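Local structure of synaptonemal complex protein 2 (Mus musculus, 5IWZ) at residues 246-251 with 272-277; 211-214 with 218-221; 93-98 with 140-145. The protein forms a major part of the axial and lateral elements of meiotic synaptonemal complexes and is required for chromosome synapsis and for insertion of SYCP3. All blocks are in the same frame, centred on the assembly; numbering follows the deposited sequence.

Contact 1. Residues 246-251 with 272-277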
loop_
_atom_site.group_PDB
_atom_site.type_symbol
_atom_site.label_atom_id
_atom_site.label_comp_id
_atom_site.label_asym_id
_atom_site.label_seq_id
_atom_site.Cartn_x
_atom_site.Cartn_y
_atom_site.Cartn_z
ATOM N N ASP A 246 14.857 -25.887 -3.543
ATOM C CA ASP A 246 14.389 -26.445 -4.814
ATOM C C ASP A 246 12.866 -26.530 -4.862
ATOM O O ASP A 246 12.245 -26.142 -5.862
ATOM C CB ASP A 246 15.012 -27.820 -5.046
ATOM C CG ASP A 246 16.483 -27.738 -5.415
ATOM O OD1 ASP A 246 17.068 -28.783 -5.770
ATOM O OD2 ASP A 246 17.050 -26.626 -5.352
ATOM N N PHE A 247 12.250 -27.025 -3.782
ATOM C CA PHE A 247 10.795 -27.099 -3.695
ATOM C C PHE A 247 10.142 -25.763 -4.036
ATOM O O PHE A 247 9.148 -25.718 -4.768
ATOM C CB PHE A 247 10.395 -27.554 -2.288
ATOM C CG PHE A 247 8.912 -27.665 -2.073
ATOM C CD1 PHE A 247 8.170 -26.564 -1.646
ATOM C CD2 PHE A 247 8.260 -28.880 -2.260
ATOM C CE1 PHE A 247 6.804 -26.663 -1.434
ATOM C CE2 PHE A 247 6.894 -28.990 -2.049
ATOM C CZ PHE A 247 6.164 -27.877 -1.632
ATOM N N ILE A 248 10.699 -24.662 -3.534
ATOM C CA ILE A 248 10.094 -23.347 -3.739
ATOM C C ILE A 248 10.370 -22.832 -5.151
ATOM O O ILE A 248 9.478 -22.299 -5.818
ATOM C CB ILE A 248 10.590 -22.362 -2.659
ATOM C CG1 ILE A 248 10.025 -22.762 -1.282
ATOM C CG2 ILE A 248 10.242 -20.916 -3.038
ATOM C CD1 ILE A 248 10.592 -21.970 -0.108
ATOM N N ALA A 249 11.609 -22.978 -5.624
ATOM C CA ALA A 249 11.929 -22.587 -6.997
ATOM C C ALA A 249 11.046 -23.317 -8.009
ATOM O O ALA A 249 10.586 -22.707 -8.983
ATOM C CB ALA A 249 13.406 -22.853 -7.288
ATOM N N ASN A 250 10.805 -24.623 -7.794
ATOM C CA ASN A 250 9.923 -25.399 -8.671
ATOM C C ASN A 250 8.503 -24.828 -8.690
ATOM O O ASN A 250 7.901 -24.657 -9.757
ATOM C CB ASN A 250 9.868 -26.874 -8.230
ATOM C CG ASN A 250 11.186 -27.612 -8.413
ATOM O OD1 ASN A 250 12.112 -27.122 -9.065
ATOM N ND2 ASN A 250 11.267 -28.818 -7.840
ATOM N N ALA A 251 7.929 -24.571 -7.513
ATOM C CA ALA A 251 6.574 -24.017 -7.473
ATOM C C ALA A 251 6.500 -22.657 -8.166
ATOM O O ALA A 251 5.533 -22.372 -8.887
ATOM C CB ALA A 251 6.084 -23.902 -6.028
ATOM N N ASN A 272 4.538 -21.063 2.054
ATOM C CA ASN A 272 4.351 -20.920 3.491
ATOM C C ASN A 272 4.198 -22.279 4.157
ATOM O O ASN A 272 4.590 -22.448 5.318
ATOM C CB ASN A 272 3.147 -20.021 3.777
ATOM C CG ASN A 272 3.385 -18.575 3.336
ATOM O OD1 ASN A 272 4.505 -18.046 3.459
ATOM N ND2 ASN A 272 2.347 -17.941 2.792
ATOM N N GLY A 273 3.649 -23.259 3.436
ATOM C CA GLY A 273 3.560 -24.596 3.993
ATOM C C GLY A 273 4.926 -25.227 4.174
ATOM O O GLY A 273 5.246 -25.739 5.249
ATOM N N ILE A 274 5.767 -25.161 3.138
ATOM C CA ILE A 274 7.055 -25.852 3.195
ATOM C C ILE A 274 7.977 -25.214 4.230
ATOM O O ILE A 274 8.872 -25.876 4.765
ATOM C CB ILE A 274 7.720 -25.893 1.803
ATOM C CG1 ILE A 274 8.701 -27.064 1.719
ATOM C CG2 ILE A 274 8.494 -24.617 1.533
ATOM C CD1 ILE A 274 8.143 -28.371 2.248
ATOM N N LEU A 275 7.795 -23.930 4.525
ATOM C CA LEU A 275 8.677 -23.282 5.487
ATOM C C LEU A 275 8.471 -23.797 6.907
ATOM O O LEU A 275 9.306 -23.511 7.773
ATOM C CB LEU A 275 8.473 -21.762 5.450
ATOM C CG LEU A 275 9.040 -21.093 4.196
ATOM C CD1 LEU A 275 8.679 -19.636 4.219
ATOM C CD2 LEU A 275 10.545 -21.272 4.137
ATOM N N GLY A 276 7.389 -24.540 7.161
ATOM C CA GLY A 276 7.179 -25.130 8.476
ATOM C C GLY A 276 7.159 -24.062 9.549
ATOM O O GLY A 276 6.645 -22.964 9.349
ATOM N N ASP A 277 7.779 -24.359 10.688
ATOM C CA ASP A 277 7.759 -23.433 11.815
ATOM C C ASP A 277 8.556 -22.162 11.561
ATOM O O ASP A 277 8.567 -21.277 12.421
ATOM C CB ASP A 277 8.267 -24.149 13.060
ATOM C CG ASP A 277 7.583 -25.475 13.261
ATOM O OD1 ASP A 277 7.548 -26.284 12.316
ATOM O OD2 ASP A 277 7.034 -25.727 14.347
#
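Phe-247 and Ile-274 meet by a CH-pi contact in which an isoleucine branch lies over the face of the aromatic ring. Ile-274 CG1 sits 3.8 Å from the centroid of the Phe-247 ring and 26° off its normal, displaced toward the rim, so that its nearest ring atom is Phe-247 CD1 at 3.4 Å. Ile-274 CB follows over the same side of the ring, 3.5 Å from Phe-247 CE1. The phenylalanine swings its ring beside its own carbonyl carbon (chi1 180°), and the two side chains approach each other head-on.

The remaining contacts are purely aliphatic. The CG2 methyl of Ile-274, still beside the ring at Phe-247 CD1, also reaches Ile-248 CG1 at 3.7 Å. Ile-274 thus packs against both Phe-247 and Ile-248. Farther along, the methyl Ile-248 CD1 touches Leu-275 CD2 more loosely, at 4.3 Å.

These residues join helix 246-253 to the C-terminal end of helix 260-274, where Gly-276 takes a positive phi as the chain leaves the helix. The same face continues along that helix, with Phe-247 also on Leu-270 and Ile-248 on Val-271, while Ile-274 also touches Met-245.

No hydrogen bond spans the two segments. The contact therefore rests on van der Waals packing, and burial of Ile-248 probably contributes most of its hydrophobic gain, although Phe-247 and Ile-274 lie at the surface.

Contact 2. Residues 211-214 with 218-221; sequences LDVG and LQVG
Val-213 and Gln-219 have the closest CA atoms of the two segments, 7.1 Å apart across a short helix-to-helix connection. Residues 211-214 carry the weakly bonded end of helix 197-212 into a turn, and Gly-214 leaves the helical conformation with a positive phi of 68°. After Asp-215 the chain is helical again, and residues 218-221 lie in the first turns of helix 216-229. Asp-215 helps to start this second helix, its carboxylate OD2 accepting a hydrogen bond from the backbone N of Leu-218. Gly-214 in turn is tied through its backbone to Gly-314 and Ser-315, between two strands of the following beta region.

Val-213 points its side chain at the new helix and divides its two methyls between consecutive residues there. CG2, placed anti to the valine nitrogen, reaches the leucine methyl, Val-213 CG2 to Leu-218 CD1 being 3.7 Å; the same methyl lies 4.0 Å from Leu-218 CB. The other branch, Val-213 CG1, packs at 3.6 Å on Gln-219 CG, an aliphatic part of the glutamine. The valine crosses both partners at a slant.

Beyond CG, the Gln-219 chain runs extended (chi2 -174°) and carries its amide past the valine. There NE2 donates to the backbone O of Ile-210 and to OD1 of Asn-272, linking the preceding helix with helix 260-274. Leu-218 also packs against helix 169-185, on Gln-172, Gln-173 and Leu-176.

The chemistry is thus split along one side chain: the methylene part of Gln-219 completes an apolar patch with Val-213, and its buried amide nitrogen is satisfied by two acceptors, which would limit its freedom to rotate.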
loop_
_atom_site.group_PDB
_atom_site.type_symbol
_atom_site.label_atom_id
_atom_site.label_comp_id
_atom_site.label_asym_id
_atom_site.label_seq_id
_atom_site.Cartn_x
_atom_site.Cartn_y
_atom_site.Cartn_z
ATOM N N LEU A 211 9.716 -14.864 1.505
ATOM C CA LEU A 211 9.833 -15.936 2.480
ATOM C C LEU A 211 9.579 -15.461 3.912
ATOM O O LEU A 211 9.082 -16.238 4.735
ATOM C CB LEU A 211 11.222 -16.578 2.360
ATOM C CG LEU A 211 11.462 -17.706 1.342
ATOM C CD1 LEU A 211 10.737 -17.492 0.020
ATOM C CD2 LEU A 211 12.946 -17.892 1.098
ATOM N N ASP A 212 9.911 -14.207 4.252
ATOM C CA ASP A 212 9.775 -13.810 5.651
ATOM C C ASP A 212 9.072 -12.477 5.865
ATOM O O ASP A 212 9.083 -11.963 6.987
ATOM C CB ASP A 212 11.140 -13.784 6.358
ATOM C CG ASP A 212 12.126 -12.789 5.739
ATOM O OD1 ASP A 212 11.768 -12.054 4.789
ATOM O OD2 ASP A 212 13.277 -12.744 6.233
ATOM N N VAL A 213 8.422 -11.921 4.846
ATOM C CA VAL A 213 7.757 -10.645 5.051
ATOM C C VAL A 213 6.586 -10.784 6.029
ATOM O O VAL A 213 6.225 -9.814 6.716
ATOM C CB VAL A 213 7.326 -10.070 3.693
ATOM C CG1 VAL A 213 6.326 -11.008 3.009
ATOM C CG2 VAL A 213 6.751 -8.686 3.861
ATOM N N GLY A 214 5.980 -11.972 6.124
ATOM C CA GLY A 214 4.960 -12.195 7.133
ATOM C C GLY A 214 3.674 -11.431 6.934
ATOM O O GLY A 214 3.032 -11.039 7.921
ATOM N N LEU A 218 1.400 -8.459 1.047
ATOM C CA LEU A 218 2.706 -8.100 0.518
ATOM C C LEU A 218 3.313 -9.251 -0.277
ATOM O O LEU A 218 3.972 -9.016 -1.296
ATOM C CB LEU A 218 3.625 -7.662 1.657
ATOM C CG LEU A 218 3.342 -6.280 2.240
ATOM C CD1 LEU A 218 4.203 -6.095 3.464
ATOM C CD2 LEU A 218 3.629 -5.129 1.206
ATOM N N GLN A 219 3.086 -10.501 0.153
ATOM C CA GLN A 219 3.591 -11.644 -0.608
ATOM C C GLN A 219 3.034 -11.639 -2.026
ATOM O O GLN A 219 3.774 -11.838 -2.999
ATOM C CB GLN A 219 3.242 -12.968 0.086
ATOM C CG GLN A 219 4.106 -13.343 1.294
ATOM C CD GLN A 219 3.784 -14.747 1.840
ATOM O OE1 GLN A 219 2.625 -15.092 2.036
ATOM N NE2 GLN A 219 4.822 -15.559 2.063
ATOM N N VAL A 220 1.727 -11.405 -2.164
ATOM C CA VAL A 220 1.110 -11.406 -3.488
ATOM C C VAL A 220 1.641 -10.251 -4.323
ATOM O O VAL A 220 1.981 -10.422 -5.497
ATOM C CB VAL A 220 -0.426 -11.343 -3.387
ATOM C CG1 VAL A 220 -1.045 -11.354 -4.797
ATOM C CG2 VAL A 220 -0.967 -12.467 -2.535
ATOM N N GLY A 221 1.698 -9.048 -3.739
ATOM C CA GLY A 221 2.157 -7.893 -4.498
ATOM C C GLY A 221 3.581 -8.038 -4.999
ATOM O O GLY A 221 3.913 -7.588 -6.101
#

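Contact 3. Residues 93-98 with 140-145; sequences TMIKQG and YDISDE
A helix-to-helix corner within the armadillo-repeat-like domain brings Ile-95, on helix 90-97, against the turn that joins helix 123-141 to helix 144-163. Ile-95 is the one residue of its segment that touches the other, and it does so with two branches. Its CG1 arm stands anti to the carbonyl carbon (chi1 -70°) and ends in a methyl that meets a methyl of the turn, Ile-95 CD1 lying 3.6 Å from Ile-142 CG2. The same terminal methyl comes to 4.3 Å from Ser-143 OG. Its second branch, Ile-95 CG2, lies 4.0 Å from Glu-145 CG, as the two side chains run antiparallel alongside one another.

Consecutive helices joined by tight turns are the building plan of an alpha-solenoid, and here the side of one helix lies against the turn between two others. The chain is the N-terminal part of a much longer protein and also holds an Spt16M-like domain. Helix 90-97 itself finishes in a Schellman motif at Gly-98, whose positive phi (107°) suits glycine. Ser-143 is the N-cap of helix 144-163, its OG bonded to the backbone N of Gly-146.

That hydroxyl has a second hydrogen-bond partner, OE1 of Gln-92, one turn before Ile-95 on its helix, so a polar link accompanies the apolar one. With CG anti to the backbone N (chi1 177°) Glu-145 offers this methylene to Ile-95, and a bend at chi2 turns the carboxylate aside, where OE2 makes a weak hydrogen bond to NE2 of Gln-149.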
loop_
_atom_site.group_PDB
_atom_site.type_symbol
_atom_site.label_atom_id
_atom_site.label_comp_id
_atom_site.label_asym_id
_atom_site.label_seq_id
_atom_site.Cartn_x
_atom_site.Cartn_y
_atom_site.Cartn_z
ATOM N N THR A 93 5.039 21.918 -17.660
ATOM C CA THR A 93 6.158 22.823 -17.418
ATOM C C THR A 93 6.949 22.416 -16.181
ATOM O O THR A 93 8.183 22.479 -16.172
ATOM C CB THR A 93 5.651 24.254 -17.274
ATOM O OG1 THR A 93 4.847 24.578 -18.411
ATOM C CG2 THR A 93 6.823 25.218 -17.194
ATOM N N MET A 94 6.263 22.007 -15.118
ATOM C CA MET A 94 6.992 21.587 -13.928
ATOM C C MET A 94 7.744 20.288 -14.182
ATOM O O MET A 94 8.859 20.108 -13.678
ATOM C CB MET A 94 6.041 21.462 -12.733
ATOM C CG MET A 94 5.605 22.828 -12.220
ATOM S SD MET A 94 4.756 22.786 -10.617
ATOM C CE MET A 94 3.227 21.991 -11.064
ATOM N N ILE A 95 7.158 19.378 -14.966
ATOM C CA ILE A 95 7.878 18.173 -15.369
ATOM C C ILE A 95 9.137 18.553 -16.126
ATOM O O ILE A 95 10.220 18.019 -15.860
ATOM C CB ILE A 95 6.981 17.247 -16.210
ATOM C CG1 ILE A 95 5.900 16.618 -15.350
ATOM C CG2 ILE A 95 7.798 16.160 -16.871
ATOM C CD1 ILE A 95 4.836 15.978 -16.182
ATOM N N LYS A 96 9.023 19.515 -17.047
ATOM C CA LYS A 96 10.192 19.978 -17.781
ATOM C C LYS A 96 11.180 20.726 -16.885
ATOM O O LYS A 96 12.376 20.778 -17.208
ATOM C CB LYS A 96 9.759 20.852 -18.969
ATOM C CG LYS A 96 9.703 22.351 -18.696
ATOM C CD LYS A 96 9.674 23.197 -19.977
ATOM C CE LYS A 96 9.777 24.701 -19.658
ATOM N NZ LYS A 96 11.028 25.043 -18.911
ATOM N N GLN A 97 10.721 21.288 -15.766
ATOM C CA GLN A 97 11.613 21.938 -14.812
ATOM C C GLN A 97 12.231 20.950 -13.827
ATOM O O GLN A 97 13.080 21.348 -13.023
ATOM C CB GLN A 97 10.866 23.036 -14.043
ATOM C CG GLN A 97 10.525 24.266 -14.860
ATOM C CD GLN A 97 9.729 25.291 -14.062
ATOM O OE1 GLN A 97 8.532 25.110 -13.823
ATOM N NE2 GLN A 97 10.391 26.374 -13.646
ATOM N N GLY A 98 11.812 19.683 -13.862
ATOM C CA GLY A 98 12.424 18.635 -13.067
ATOM C C GLY A 98 11.590 18.164 -11.894
ATOM O O GLY A 98 12.145 17.716 -10.883
ATOM N N TYR A 140 2.379 10.592 -13.615
ATOM C CA TYR A 140 2.528 9.435 -14.485
ATOM C C TYR A 140 1.504 9.479 -15.611
ATOM O O TYR A 140 1.846 9.252 -16.776
ATOM C CB TYR A 140 2.395 8.168 -13.637
ATOM C CG TYR A 140 2.451 6.828 -14.341
ATOM C CD1 TYR A 140 1.329 6.302 -14.976
ATOM C CD2 TYR A 140 3.603 6.052 -14.303
ATOM C CE1 TYR A 140 1.367 5.062 -15.584
ATOM C CE2 TYR A 140 3.648 4.812 -14.904
ATOM C CZ TYR A 140 2.527 4.322 -15.543
ATOM O OH TYR A 140 2.560 3.096 -16.147
ATOM N N ASP A 141 0.255 9.844 -15.290
ATOM C CA ASP A 141 -0.841 9.775 -16.252
ATOM C C ASP A 141 -0.917 10.969 -17.192
ATOM O O ASP A 141 -1.731 10.945 -18.118
ATOM C CB ASP A 141 -2.185 9.647 -15.524
ATOM C CG ASP A 141 -2.309 8.352 -14.757
ATOM O OD1 ASP A 141 -2.856 8.377 -13.634
ATOM O OD2 ASP A 141 -1.862 7.307 -15.272
ATOM N N ILE A 142 -0.106 12.010 -16.996
ATOM C CA ILE A 142 -0.301 13.236 -17.765
ATOM C C ILE A 142 0.468 13.281 -19.083
ATOM O O ILE A 142 0.167 14.142 -19.927
ATOM C CB ILE A 142 0.076 14.467 -16.923
ATOM C CG1 ILE A 142 -0.627 15.704 -17.472
ATOM C CG2 ILE A 142 1.582 14.652 -16.909
ATOM C CD1 ILE A 142 -2.102 15.469 -17.755
ATOM N N SER A 143 1.439 12.394 -19.296
ATOM C CA SER A 143 2.209 12.402 -20.537
ATOM C C SER A 143 3.116 11.182 -20.562
ATOM O O SER A 143 3.220 10.440 -19.582
ATOM C CB SER A 143 3.047 13.663 -20.676
ATOM O OG SER A 143 4.109 13.649 -19.736
ATOM N N ASP A 144 3.787 10.995 -21.700
ATOM C CA ASP A 144 4.774 9.925 -21.793
ATOM C C ASP A 144 6.034 10.275 -21.015
ATOM O O ASP A 144 6.636 9.402 -20.379
ATOM C CB ASP A 144 5.108 9.645 -23.255
ATOM C CG ASP A 144 3.904 9.179 -24.044
ATOM O OD1 ASP A 144 3.090 8.411 -23.481
ATOM O OD2 ASP A 144 3.770 9.584 -25.222
ATOM N N GLU A 145 6.437 11.549 -21.041
ATOM C CA GLU A 145 7.655 11.966 -20.350
ATOM C C GLU A 145 7.524 11.785 -18.841
ATOM O O GLU A 145 8.377 11.154 -18.205
ATOM C CB GLU A 145 7.985 13.423 -20.684
ATOM C CG GLU A 145 9.208 13.954 -19.951
ATOM C CD GLU A 145 10.497 13.250 -20.357
ATOM O OE1 GLU A 145 11.211 13.791 -21.229
ATOM O OE2 GLU A 145 10.798 12.160 -19.809
#

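Contacts 1 and 2 are neighbours, with centres 13 Å apart, whereas contact 3 lies on the opposite side of the chain's centre from contact 2, with about 15 Å between nearest atoms. Contact 2 is the buried one; contacts 1 and 3 are only partly buried and lie farther out. Helix 260-274 connects the first two: the side-chain hydrogen bond between Gln-219 and Asn-272 ties them, and Leu-275 also packs on the backbone of Leu-211. All three lack hydrogen bonds between their paired segments. Contact 1 differs in using an aromatic face, contact 2 in pairing aliphatic packing with a buried amide, and contact 3 in lying beside a capped helix start.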